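PDB 5XP0: probable csgAB operon transcriptional regulatory protein from Salmonella typhimurium, which acts as the master regulator of curli fimbriae expression, being required for transcription of the csgAB operon and promoting biofilm formation. Local coordinates for residues 18-23 with 60-65; 22-27 with 45-50; 88-93 with 110-115; 93-98 with 116-121. All coordinates share one frame; numbering follows the deposited sequence.

Interaction 1: residues 18-23 with 60-65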
loop_
_atom_site.group_PDB
_atom_site.type_symbol
_atom_site.label_atom_id
_atom_site.label_comp_id
_atom_site.label_asym_id
_atom_site.label_seq_id
_atom_site.Cartn_x
_atom_site.Cartn_y
_atom_site.Cartn_z
ATOM N N HIS B 18 7.932 17.980 12.477
ATOM C CA HIS B 18 7.585 16.658 12.180
ATOM C C HIS B 18 7.098 16.517 10.797
ATOM O O HIS B 18 6.374 17.268 10.331
ATOM C CB HIS B 18 6.440 16.287 13.046
ATOM C CG HIS B 18 6.627 16.529 14.493
ATOM N ND1 HIS B 18 6.151 17.644 15.118
ATOM C CD2 HIS B 18 7.166 15.764 15.451
ATOM C CE1 HIS B 18 6.404 17.565 16.404
ATOM N NE2 HIS B 18 7.016 16.429 16.635
ATOM N N THR B 19 7.532 15.526 10.164
ATOM C CA THR B 19 7.060 15.230 8.819
ATOM C C THR B 19 7.153 13.729 8.563
ATOM O O THR B 19 8.078 13.053 9.021
ATOM C CB THR B 19 7.846 16.017 7.772
ATOM O OG1 THR B 19 7.321 15.729 6.475
ATOM C CG2 THR B 19 9.303 15.665 7.814
ATOM N N LEU B 20 6.207 13.215 7.794
ATOM C CA LEU B 20 6.170 11.785 7.582
ATOM C C LEU B 20 6.949 11.413 6.330
ATOM O O LEU B 20 6.817 12.049 5.284
ATOM C CB LEU B 20 4.750 11.260 7.413
ATOM C CG LEU B 20 3.754 11.278 8.551
ATOM C CD1 LEU B 20 2.460 10.739 7.968
ATOM C CD2 LEU B 20 4.241 10.404 9.704
ATOM N N LEU B 21 7.726 10.345 6.433
ATOM C CA LEU B 21 8.439 9.808 5.285
ATOM C C LEU B 21 8.093 8.333 5.206
ATOM O O LEU B 21 8.562 7.536 6.022
ATOM C CB LEU B 21 9.932 10.021 5.415
ATOM C CG LEU B 21 10.753 9.453 4.261
ATOM C CD1 LEU B 21 10.269 9.982 2.916
ATOM C CD2 LEU B 21 12.201 9.834 4.470
ATOM N N LEU B 22 7.210 7.983 4.278
ATOM C CA LEU B 22 6.761 6.617 4.166
ATOM C C LEU B 22 7.648 5.927 3.139
ATOM O O LEU B 22 7.617 6.250 1.948
ATOM C CB LEU B 22 5.285 6.595 3.799
ATOM C CG LEU B 22 4.763 5.230 3.331
ATOM C CD1 LEU B 22 4.858 4.229 4.423
ATOM C CD2 LEU B 22 3.337 5.400 2.999
ATOM N N ILE B 23 8.434 4.981 3.595
ATOM C CA ILE B 23 9.385 4.301 2.743
ATOM C C ILE B 23 8.834 2.916 2.487
ATOM O O ILE B 23 8.810 2.069 3.392
ATOM C CB ILE B 23 10.771 4.234 3.369
ATOM C CG1 ILE B 23 11.302 5.640 3.612
ATOM C CG2 ILE B 23 11.747 3.435 2.434
ATOM C CD1 ILE B 23 12.694 5.669 4.267
ATOM N N GLY B 60 13.028 16.854 10.738
ATOM C CA GLY B 60 12.003 16.337 11.643
ATOM C C GLY B 60 11.408 14.995 11.254
ATOM O O GLY B 60 10.327 14.625 11.728
ATOM N N CYS B 61 12.094 14.252 10.388
ATOM C CA CYS B 61 11.453 13.144 9.703
ATOM C C CYS B 61 11.037 12.024 10.652
ATOM O O CYS B 61 11.816 11.521 11.466
ATOM C CB CYS B 61 12.370 12.597 8.618
ATOM S SG CYS B 61 12.462 13.648 7.173
ATOM N N ILE B 62 9.810 11.584 10.473
ATOM C CA ILE B 62 9.311 10.373 11.096
ATOM C C ILE B 62 9.261 9.354 9.966
ATOM O O ILE B 62 8.372 9.396 9.111
ATOM C CB ILE B 62 7.939 10.579 11.745
ATOM C CG1 ILE B 62 8.055 11.615 12.877
ATOM C CG2 ILE B 62 7.379 9.234 12.202
ATOM C CD1 ILE B 62 6.760 12.139 13.302
ATOM N N VAL B 63 10.223 8.448 9.946
ATOM C CA VAL B 63 10.325 7.469 8.872
ATOM C C VAL B 63 9.416 6.304 9.207
ATOM O O VAL B 63 9.495 5.740 10.299
ATOM C CB VAL B 63 11.770 6.996 8.702
ATOM C CG1 VAL B 63 11.809 5.858 7.758
ATOM C CG2 VAL B 63 12.697 8.170 8.271
ATOM N N LEU B 64 8.514 5.973 8.300
ATOM C CA LEU B 64 7.745 4.739 8.419
ATOM C C LEU B 64 8.320 3.757 7.418
ATOM O O LEU B 64 8.132 3.920 6.213
ATOM C CB LEU B 64 6.270 4.964 8.151
ATOM C CG LEU B 64 5.470 5.825 9.103
ATOM C CD1 LEU B 64 3.983 5.857 8.648
ATOM C CD2 LEU B 64 5.606 5.244 10.468
ATOM N N MET B 65 9.016 2.758 7.929
ATOM C CA MET B 65 9.823 1.818 7.140
ATOM C C MET B 65 9.025 0.544 6.921
ATOM O O MET B 65 8.781 -0.198 7.876
ATOM C CB MET B 65 11.094 1.489 7.907
ATOM C CG MET B 65 11.958 0.408 7.259
ATOM S SD MET B 65 12.537 1.013 5.707
ATOM C CE MET B 65 13.532 2.412 6.204
#
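Ile23 and Val63 make the tightest apolar pair here: the two side chains pass at a slant, and Ile23 CD1 lies 3.6 Å from Val63 CG1. With CG1 anti to the carbonyl carbon (chi1 -61°) and the chain extended beyond it, Ile23 also brings CD1 to 3.9 Å from Met65 CE. The thioether chain bends at its second and third torsions, which brings that terminal methyl back to the isoleucine. On the same face Leu21 runs side by side with Val63, its CD2 4.2 Å from Val63 CG2; Ile50 lies by Ile23 and Trp108 by Met65. The opposite face holds Leu20, Leu22, Ile62 and Leu64; there Leu22 CD1 meets Leu64 CB at 4.1 Å. Branched aliphatic residues suit this second face, because helices 28-41 and 121-132 cover it.

Between these layers run the backbones of strands 19-24 and 61-66, parallel neighbours in the five-stranded 2-1-3-4-5 sheet of this receiver-type regulatory domain. Ile62 N donates to Thr19 O at 2.7 Å in a nearly straight bond (174°). Leu21 and Ile23 give their N-H groups to Ile62 and Leu64, and Leu64 N returns one to Leu21 O.

Toward the start of the strands the character turns polar. Thr19 still offers CG2 to Cys61 SG (3.8 Å), but its OG1 bonds weakly to Thr44 O. Thr19 N to Gly60 O, at 3.3 Å, is itself weak, and His18 ND1 bonds to Ser14 O. The chemistry implies a ladder gripped firmly in its apolar middle and more loosely where it begins.

Interaction 2: residues 22-27 with 45-50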
loop_
_atom_site.group_PDB
_atom_site.type_symbol
_atom_site.label_atom_id
_atom_site.label_comp_id
_atom_site.label_asym_id
_atom_site.label_seq_id
_atom_site.Cartn_x
_atom_site.Cartn_y
_atom_site.Cartn_z
ATOM N N LEU B 22 7.210 7.983 4.278
ATOM C CA LEU B 22 6.761 6.617 4.166
ATOM C C LEU B 22 7.648 5.927 3.139
ATOM O O LEU B 22 7.617 6.250 1.948
ATOM C CB LEU B 22 5.285 6.595 3.799
ATOM C CG LEU B 22 4.763 5.230 3.331
ATOM C CD1 LEU B 22 4.858 4.229 4.423
ATOM C CD2 LEU B 22 3.337 5.400 2.999
ATOM N N ILE B 23 8.434 4.981 3.595
ATOM C CA ILE B 23 9.385 4.301 2.743
ATOM C C ILE B 23 8.834 2.916 2.487
ATOM O O ILE B 23 8.810 2.069 3.392
ATOM C CB ILE B 23 10.771 4.234 3.369
ATOM C CG1 ILE B 23 11.302 5.640 3.612
ATOM C CG2 ILE B 23 11.747 3.435 2.434
ATOM C CD1 ILE B 23 12.694 5.669 4.267
ATOM N N THR B 24 8.428 2.679 1.248
ATOM C CA THR B 24 7.714 1.466 0.896
ATOM C C THR B 24 7.788 1.277 -0.615
ATOM O O THR B 24 8.525 1.977 -1.320
ATOM C CB THR B 24 6.271 1.572 1.376
ATOM O OG1 THR B 24 5.573 0.344 1.084
ATOM C CG2 THR B 24 5.637 2.734 0.691
ATOM N N LYS B 25 6.997 0.344 -1.119
ATOM C CA LYS B 25 6.845 0.205 -2.566
ATOM C C LYS B 25 5.822 1.225 -3.030
ATOM O O LYS B 25 4.683 1.214 -2.533
ATOM C CB LYS B 25 6.336 -1.181 -2.920
ATOM C CG LYS B 25 5.993 -1.345 -4.413
ATOM C CD LYS B 25 5.452 -2.742 -4.699
ATOM C CE LYS B 25 6.484 -3.826 -4.692
ATOM N NZ LYS B 25 5.963 -5.011 -5.475
ATOM N N PRO B 26 6.155 2.120 -3.966
ATOM C CA PRO B 26 5.175 3.119 -4.356
ATOM C C PRO B 26 4.008 2.402 -5.016
ATOM O O PRO B 26 4.177 1.459 -5.784
ATOM C CB PRO B 26 5.937 4.032 -5.335
ATOM C CG PRO B 26 7.355 3.762 -5.099
ATOM C CD PRO B 26 7.444 2.331 -4.650
ATOM N N SER B 27 2.822 2.813 -4.662
ATOM C CA SER B 27 1.609 2.142 -5.090
ATOM C C SER B 27 0.467 3.066 -4.755
ATOM O O SER B 27 0.575 3.911 -3.853
ATOM C CB SER B 27 1.410 0.804 -4.372
ATOM O OG SER B 27 1.129 1.034 -2.996
ATOM N N GLY B 45 3.935 15.106 4.534
ATOM C CA GLY B 45 4.519 13.791 4.358
ATOM C C GLY B 45 4.844 13.523 2.910
ATOM O O GLY B 45 4.366 14.215 2.005
ATOM N N LYS B 46 5.665 12.500 2.707
ATOM C CA LYS B 46 6.054 12.082 1.362
ATOM C C LYS B 46 6.259 10.593 1.355
ATOM O O LYS B 46 6.558 9.985 2.389
ATOM C CB LYS B 46 7.363 12.754 0.896
ATOM C CG LYS B 46 7.433 14.268 0.963
ATOM C CD LYS B 46 6.614 14.914 -0.158
ATOM C CE LYS B 46 6.232 16.358 0.149
ATOM N NZ LYS B 46 5.363 16.912 -0.925
ATOM N N LEU B 47 6.174 10.035 0.157
ATOM C CA LEU B 47 6.415 8.631 -0.117
ATOM C C LEU B 47 7.790 8.493 -0.742
ATOM O O LEU B 47 8.143 9.274 -1.618
ATOM C CB LEU B 47 5.347 8.150 -1.087
ATOM C CG LEU B 47 4.975 6.693 -1.272
ATOM C CD1 LEU B 47 3.710 6.641 -2.145
ATOM C CD2 LEU B 47 6.105 5.950 -1.946
ATOM N N HIS B 48 8.560 7.506 -0.326
ATOM C CA HIS B 48 9.853 7.254 -0.969
ATOM C C HIS B 48 10.009 5.774 -1.280
ATOM O O HIS B 48 9.808 4.933 -0.406
ATOM C CB HIS B 48 11.014 7.727 -0.099
ATOM C CG HIS B 48 12.359 7.420 -0.679
ATOM N ND1 HIS B 48 13.003 8.272 -1.548
ATOM C CD2 HIS B 48 13.161 6.334 -0.550
ATOM C CE1 HIS B 48 14.169 7.752 -1.886
ATOM N NE2 HIS B 48 14.287 6.575 -1.298
ATOM N N ASN B 49 10.439 5.461 -2.504
ATOM C CA ASN B 49 10.642 4.084 -2.930
ATOM C C ASN B 49 11.766 3.440 -2.122
ATOM O O ASN B 49 12.933 3.844 -2.238
ATOM C CB ASN B 49 11.025 4.049 -4.406
ATOM C CG ASN B 49 10.964 2.654 -4.977
ATOM O OD1 ASN B 49 11.146 1.656 -4.263
ATOM N ND2 ASN B 49 10.657 2.573 -6.254
ATOM N N ILE B 50 11.417 2.408 -1.352
ATOM C CA ILE B 50 12.353 1.671 -0.501
ATOM C C ILE B 50 13.518 1.103 -1.282
ATOM O O ILE B 50 14.597 0.853 -0.708
ATOM C CB ILE B 50 11.592 0.550 0.226
ATOM C CG1 ILE B 50 12.487 -0.084 1.285
ATOM C CG2 ILE B 50 11.065 -0.522 -0.778
ATOM C CD1 ILE B 50 11.712 -0.943 2.291
#
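Leu22 carries the strand pairing on, its N donating to Lys46 O at 2.8 Å, and its O accepts in turn from His48 N. The bonds close a beta-alpha-beta unit of the receiver fold: strand 19-24, helix 28-41 and the parallel strand 45-49 at one border of the sheet.

Ile23 turns its CG2 methyl, which lies anti to the backbone N, toward Ile50. The two side chains cross at about a right angle, and CG2 sits 3.6 Å from Ile50 CB, a close apolar fit. The same methyl stands at the edge of the His48 ring, near its plane. His48 belongs at this border, because its ring can pack on aliphatic carbons while NE2 bonds to Arg52 O.

At Thr24 the ladder starts to splay. Thr24 N reaches His48 O at 3.1 Å, and Ile50 N donates to Thr24 O. The OG1 hydroxyl bonds to Asp66 OD2, at the end of strand 61-66, where receivers usually keep their phosphoacceptor aspartate. Threonine and lysine stand here where typical receivers carry acidic metal ligands, consistent with an atypical domain. Lys25 turns away from strand 45-49, and NZ forms a salt bridge with Glu69 OE1 of the second subunit.

Pro26 swings back as a rigid wedge: CB touches Leu47 CD2 at 3.9 Å, and CD comes within 3.5 Å of Asn49 CG. Its ring crosses the asparagine side chain at about a right angle, while Asn49 OD1 bonds to Gln51 N. Ser27 is the N-cap of helix 28-41, with OG accepting from Ala30 N.

Interaction 3: residues 88-93 with 110-115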
loop_
_atom_site.group_PDB
_atom_site.type_symbol
_atom_site.label_atom_id
_atom_site.label_comp_id
_atom_site.label_asym_id
_atom_site.label_seq_id
_atom_site.Cartn_x
_atom_site.Cartn_y
_atom_site.Cartn_z
ATOM N N ASN B 88 17.931 14.522 13.875
ATOM C CA ASN B 88 16.717 14.454 14.695
ATOM C C ASN B 88 15.557 13.726 13.988
ATOM O O ASN B 88 14.493 14.288 13.728
ATOM C CB ASN B 88 16.305 15.861 15.122
ATOM C CG ASN B 88 15.153 15.855 16.093
ATOM O OD1 ASN B 88 14.050 16.298 15.767
ATOM N ND2 ASN B 88 15.394 15.342 17.295
ATOM N N ILE B 89 15.763 12.446 13.691
ATOM C CA ILE B 89 14.766 11.658 12.988
ATOM C C ILE B 89 14.349 10.492 13.867
ATOM O O ILE B 89 15.036 10.111 14.812
ATOM C CB ILE B 89 15.302 11.175 11.626
ATOM C CG1 ILE B 89 16.525 10.285 11.809
ATOM C CG2 ILE B 89 15.673 12.372 10.753
ATOM C CD1 ILE B 89 16.303 8.875 11.375
ATOM N N LYS B 90 13.192 9.919 13.535
ATOM C CA LYS B 90 12.604 8.822 14.284
ATOM C C LYS B 90 12.221 7.743 13.290
ATOM O O LYS B 90 11.636 8.051 12.255
ATOM C CB LYS B 90 11.366 9.297 15.049
ATOM C CG LYS B 90 11.633 10.409 16.067
ATOM C CD LYS B 90 10.327 10.790 16.767
ATOM C CE LYS B 90 10.530 11.861 17.845
ATOM N NZ LYS B 90 9.228 12.198 18.501
ATOM N N THR B 91 12.544 6.497 13.594
ATOM C CA THR B 91 12.182 5.387 12.729
ATOM C C THR B 91 11.100 4.572 13.417
ATOM O O THR B 91 11.223 4.210 14.598
ATOM C CB THR B 91 13.388 4.490 12.399
ATOM O OG1 THR B 91 14.351 5.229 11.621
ATOM C CG2 THR B 91 12.931 3.270 11.566
ATOM N N LEU B 92 10.043 4.299 12.681
ATOM C CA LEU B 92 9.044 3.330 13.097
ATOM C C LEU B 92 8.905 2.284 12.011
ATOM O O LEU B 92 8.887 2.611 10.824
ATOM C CB LEU B 92 7.713 4.007 13.360
ATOM C CG LEU B 92 7.785 4.829 14.650
ATOM C CD1 LEU B 92 7.914 6.255 14.281
ATOM C CD2 LEU B 92 6.527 4.589 15.446
ATOM N N LEU B 93 8.810 1.040 12.425
ATOM C CA LEU B 93 8.679 -0.064 11.494
ATOM C C LEU B 93 7.208 -0.344 11.231
ATOM O O LEU B 93 6.400 -0.405 12.158
ATOM C CB LEU B 93 9.354 -1.296 12.057
ATOM C CG LEU B 93 10.807 -1.081 12.470
ATOM C CD1 LEU B 93 11.381 -2.434 12.982
ATOM C CD2 LEU B 93 11.688 -0.512 11.356
ATOM N N HIS B 110 17.749 5.093 15.751
ATOM C CA HIS B 110 16.625 6.008 16.051
ATOM C C HIS B 110 15.279 5.288 16.176
ATOM O O HIS B 110 14.222 5.821 15.831
ATOM C CB HIS B 110 16.530 7.113 15.002
ATOM C CG HIS B 110 17.844 7.758 14.715
ATOM N ND1 HIS B 110 18.482 7.644 13.498
ATOM C CD2 HIS B 110 18.668 8.478 15.508
ATOM C CE1 HIS B 110 19.630 8.291 13.544
ATOM N NE2 HIS B 110 19.773 8.793 14.758
ATOM N N ILE B 111 15.283 4.087 16.720
ATOM C CA ILE B 111 14.054 3.306 16.673
ATOM C C ILE B 111 13.080 3.857 17.717
ATOM O O ILE B 111 13.426 4.035 18.893
ATOM C CB ILE B 111 14.351 1.812 16.855
ATOM C CG1 ILE B 111 13.058 0.993 16.744
ATOM C CG2 ILE B 111 15.109 1.560 18.152
ATOM C CD1 ILE B 111 12.529 0.898 15.329
ATOM N N ASN B 112 11.878 4.198 17.261
ATOM C CA ASN B 112 10.847 4.804 18.094
ATOM C C ASN B 112 9.534 4.045 18.142
ATOM O O ASN B 112 8.650 4.441 18.895
ATOM C CB ASN B 112 10.545 6.226 17.619
ATOM C CG ASN B 112 11.482 7.246 18.210
ATOM O OD1 ASN B 112 11.095 7.983 19.092
ATOM N ND2 ASN B 112 12.712 7.298 17.722
ATOM N N GLY B 113 9.358 2.985 17.375
ATOM C CA GLY B 113 8.125 2.242 17.476
ATOM C C GLY B 113 8.102 1.134 16.454
ATOM O O GLY B 113 8.911 1.096 15.523
ATOM N N VAL B 114 7.155 0.229 16.661
ATOM C CA VAL B 114 6.963 -0.932 15.821
ATOM C C VAL B 114 5.465 -1.119 15.649
ATOM O O VAL B 114 4.743 -1.288 16.628
ATOM C CB VAL B 114 7.580 -2.201 16.416
ATOM C CG1 VAL B 114 7.267 -3.343 15.501
ATOM C CG2 VAL B 114 9.075 -2.016 16.637
ATOM N N PHE B 115 5.000 -1.068 14.417
ATOM C CA PHE B 115 3.613 -1.354 14.094
ATOM C C PHE B 115 3.519 -2.750 13.503
ATOM O O PHE B 115 4.222 -3.062 12.542
ATOM C CB PHE B 115 3.093 -0.327 13.095
ATOM C CG PHE B 115 2.996 1.045 13.662
ATOM C CD1 PHE B 115 2.100 1.312 14.664
ATOM C CD2 PHE B 115 3.811 2.064 13.195
ATOM C CE1 PHE B 115 2.019 2.568 15.220
ATOM C CE2 PHE B 115 3.732 3.320 13.720
ATOM C CZ PHE B 115 2.815 3.579 14.747
#
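Leu92 packs against Phe115 and Gly113 together. Its CD2 methyl lies 3.5 Å from Phe115 CE2 and, tightly, 3.5 Å from Gly113 CA, an approach possible because glycine carries no side chain on that face. On the other face, which also holds Thr91 and Val114, Leu93 and Ile111 cross at about a right angle, with Leu93 CG 3.9 Å from Ile111 CD1. Nearer the start of the strands, Ile89 CG1 sits between its backbone N and carbonyl carbon (chi1 61°), which sets it over one face of the His110 ring in a CH-pi contact, 4.1 Å from the ring centroid. Ile89 CD1 lies 3.3 Å from His110 ND1, and the contact buries this nitrogen without a partner in the model.

Behind these contacts stand strands 90-94 and 111-114, the parallel pair of a beta-alpha-beta unit whose connection includes helix 102-107; strand 111-114 borders the sheet. Thr91 N donates to His110 O at 2.9 Å, and Thr91 O accepts from Asn112 N. The ladder goes on with Leu93 N to Gly113 O and Phe115 N to Leu93 O.

Asn112 adds a local clamp: ND2 donates to His110 O at 2.8 Å, from the face opposite that used by Thr91 N, and the bond holds the amide beside the CB and CG methylenes of Lys90. Farther out, Val124 and Leu128 of helix 121-132 cover the Phe115 ring, which also meets that of Tyr137 with planes at about 30°.

Interaction 4: residues 93-98 with 116-121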
loop_
_atom_site.group_PDB
_atom_site.type_symbol
_atom_site.label_atom_id
_atom_site.label_comp_id
_atom_site.label_asym_id
_atom_site.label_seq_id
_atom_site.Cartn_x
_atom_site.Cartn_y
_atom_site.Cartn_z
ATOM N N LEU B 93 8.810 1.040 12.425
ATOM C CA LEU B 93 8.679 -0.064 11.494
ATOM C C LEU B 93 7.208 -0.344 11.231
ATOM O O LEU B 93 6.400 -0.405 12.158
ATOM C CB LEU B 93 9.354 -1.296 12.057
ATOM C CG LEU B 93 10.807 -1.081 12.470
ATOM C CD1 LEU B 93 11.381 -2.434 12.982
ATOM C CD2 LEU B 93 11.688 -0.512 11.356
ATOM N N LEU B 94 6.867 -0.465 9.966
ATOM C CA LEU B 94 5.508 -0.675 9.542
ATOM C C LEU B 94 5.362 -2.092 9.005
ATOM O O LEU B 94 6.313 -2.655 8.462
ATOM C CB LEU B 94 5.166 0.352 8.455
ATOM C CG LEU B 94 3.736 0.452 7.960
ATOM C CD1 LEU B 94 2.902 1.149 9.031
ATOM C CD2 LEU B 94 3.700 1.234 6.613
ATOM N N ASN B 95 4.168 -2.665 9.172
ATOM C CA ASN B 95 3.864 -4.010 8.663
ATOM C C ASN B 95 4.897 -5.016 9.142
ATOM O O ASN B 95 5.364 -5.858 8.373
ATOM C CB ASN B 95 3.784 -4.053 7.135
ATOM C CG ASN B 95 2.694 -3.175 6.563
ATOM O OD1 ASN B 95 1.552 -3.136 7.048
ATOM N ND2 ASN B 95 3.053 -2.443 5.509
ATOM N N THR B 96 5.254 -4.931 10.420
ATOM C CA THR B 96 6.349 -5.726 10.959
ATOM C C THR B 96 5.927 -7.165 11.185
ATOM O O THR B 96 4.858 -7.412 11.766
ATOM C CB THR B 96 6.849 -5.162 12.288
ATOM O OG1 THR B 96 7.180 -3.772 12.140
ATOM C CG2 THR B 96 8.082 -5.933 12.727
ATOM N N PRO B 97 6.737 -8.133 10.772
ATOM C CA PRO B 97 6.394 -9.523 11.058
ATOM C C PRO B 97 6.201 -9.706 12.546
ATOM O O PRO B 97 6.991 -9.208 13.368
ATOM C CB PRO B 97 7.614 -10.304 10.554
ATOM C CG PRO B 97 8.184 -9.470 9.510
ATOM C CD PRO B 97 7.925 -8.035 9.907
ATOM N N ASP B 98 5.140 -10.408 12.908
ATOM C CA ASP B 98 5.110 -10.950 14.248
ATOM C C ASP B 98 6.441 -11.658 14.414
ATOM O O ASP B 98 6.973 -12.218 13.454
ATOM C CB ASP B 98 3.929 -11.904 14.429
ATOM C CG ASP B 98 2.592 -11.213 14.230
ATOM O OD1 ASP B 98 2.273 -10.295 15.016
ATOM O OD2 ASP B 98 1.867 -11.572 13.277
ATOM N N TYR B 116 2.644 -3.583 14.057
ATOM C CA TYR B 116 2.408 -4.925 13.501
ATOM C C TYR B 116 1.113 -5.034 12.693
ATOM O O TYR B 116 1.006 -5.887 11.795
ATOM C CB TYR B 116 2.346 -5.951 14.650
ATOM C CG TYR B 116 3.591 -6.079 15.428
ATOM C CD1 TYR B 116 4.625 -6.892 14.976
ATOM C CD2 TYR B 116 3.746 -5.406 16.637
ATOM C CE1 TYR B 116 5.773 -7.021 15.690
ATOM C CE2 TYR B 116 4.895 -5.528 17.355
ATOM C CZ TYR B 116 5.907 -6.331 16.873
ATOM O OH TYR B 116 7.039 -6.450 17.613
ATOM N N ALA B 117 0.126 -4.192 12.998
ATOM C CA ALA B 117 -1.230 -4.405 12.513
ATOM C C ALA B 117 -1.298 -4.099 11.029
ATOM O O ALA B 117 -0.798 -3.071 10.573
ATOM C CB ALA B 117 -2.232 -3.518 13.256
ATOM N N THR B 118 -1.914 -4.993 10.274
ATOM C CA THR B 118 -2.168 -4.766 8.858
ATOM C C THR B 118 -3.628 -4.399 8.610
ATOM O O THR B 118 -4.008 -4.122 7.468
ATOM C CB THR B 118 -1.729 -6.024 8.060
ATOM O OG1 THR B 118 -0.312 -5.974 7.782
ATOM C CG2 THR B 118 -2.503 -6.216 6.758
ATOM N N GLU B 119 -4.443 -4.312 9.662
ATOM C CA GLU B 119 -5.866 -4.040 9.495
ATOM C C GLU B 119 -6.402 -2.863 10.301
ATOM O O GLU B 119 -7.544 -2.450 10.053
ATOM C CB GLU B 119 -6.678 -5.282 9.881
ATOM C CG GLU B 119 -6.283 -6.549 9.139
ATOM C CD GLU B 119 -6.996 -7.781 9.676
ATOM O OE1 GLU B 119 -7.463 -7.745 10.835
ATOM O OE2 GLU B 119 -7.083 -8.786 8.939
ATOM N N ASP B 120 -5.650 -2.318 11.253
ATOM C CA ASP B 120 -6.218 -1.354 12.195
ATOM C C ASP B 120 -5.524 -0.002 11.990
ATOM O O ASP B 120 -4.575 0.372 12.696
ATOM C CB ASP B 120 -6.078 -1.864 13.602
ATOM C CG ASP B 120 -7.086 -1.229 14.558
ATOM O OD1 ASP B 120 -7.293 -1.787 15.667
ATOM O OD2 ASP B 120 -7.674 -0.181 14.199
ATOM N N GLN B 121 -6.031 0.753 11.021
ATOM C CA GLN B 121 -5.471 2.071 10.736
ATOM C C GLN B 121 -5.533 2.953 11.969
ATOM O O GLN B 121 -4.624 3.756 12.222
ATOM C CB GLN B 121 -6.261 2.765 9.630
ATOM C CG GLN B 121 -6.304 2.103 8.290
ATOM C CD GLN B 121 -7.123 2.931 7.320
ATOM O OE1 GLN B 121 -6.593 3.757 6.583
ATOM N NE2 GLN B 121 -8.431 2.733 7.344
HETATM O O HOH W 1 1.489 -1.989 9.927
HETATM O O HOH W 2 2.149 -8.083 11.111
#
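Two waters and the edge of the Tyr116 ring join 95-98 to 116-118 in a loop-to-loop contact at the C-terminal edge of the parallel sheet, just beyond strands 90-94 and 111-114. In receiver domains this edge usually holds the phosphorylation site.

One water acts as a three-way bridge: it accepts from Asn95 N and donates to Asn95 OD1 and to Ala117 O, the last at 2.6 Å. A second joins the backbones by donating to Thr96 O (2.9 Å) and to Tyr116 O. The direct polar link is slight, a weak 3.5 Å bond from Thr118 OG1 to Asn95 OD1. Asparagine suits its place because its amide both gives and takes: ND2 bonds to Asp66 OD1 and to Gln29 OE1 of the second subunit, while OD1 also accepts from Leu28 N of that subunit. These partners hold the amide from several sides and fix its rotation.

Tyr116 gives the largest single share of the buried area. With CG anti to the carbonyl carbon (chi1 -63°), its ring leans along 96-98 and presents its edge to two carbonyls: CD1 lies 3.3 Å from Thr96 O, and CE1 lies 3.4 Å from Pro97 O, which sits in the ring plane. The positively polarised ring hydrogens probably make such neighbours welcome. Thr96 adds its CB, 3.9 Å from Tyr116 CD1, and its OG1 bonds to Phe115 O.

Around this junction, Leu94 packs on Leu33 of helix 28-41, Thr96 lies on Val114 of strand 111-114, and Asp120 serves as N-cap of helix 121-132, leading the loop into that helix.

From the N terminus, strand 19-24 takes part in two contacts. Interaction 2 closes the shorter loop, through helix 28-41 to strand 45-49; interaction 1 closes the longer one, to strand 61-66, so the loop of interaction 2 lies inside that of interaction 1, both starting from the same strand. Both are complete before interaction 3 closes the loop through helix 102-107 to strand 111-114. Interaction 4 joins the turns just beyond those strands; it crosses interaction 3, and they share Leu93. Backbone bonds from Val63 to Lys90 and Leu92 join interactions 1 and 3 into one continuous sheet. Interactions 2 and 4, centred about 16 Å apart, both reach the second subunit.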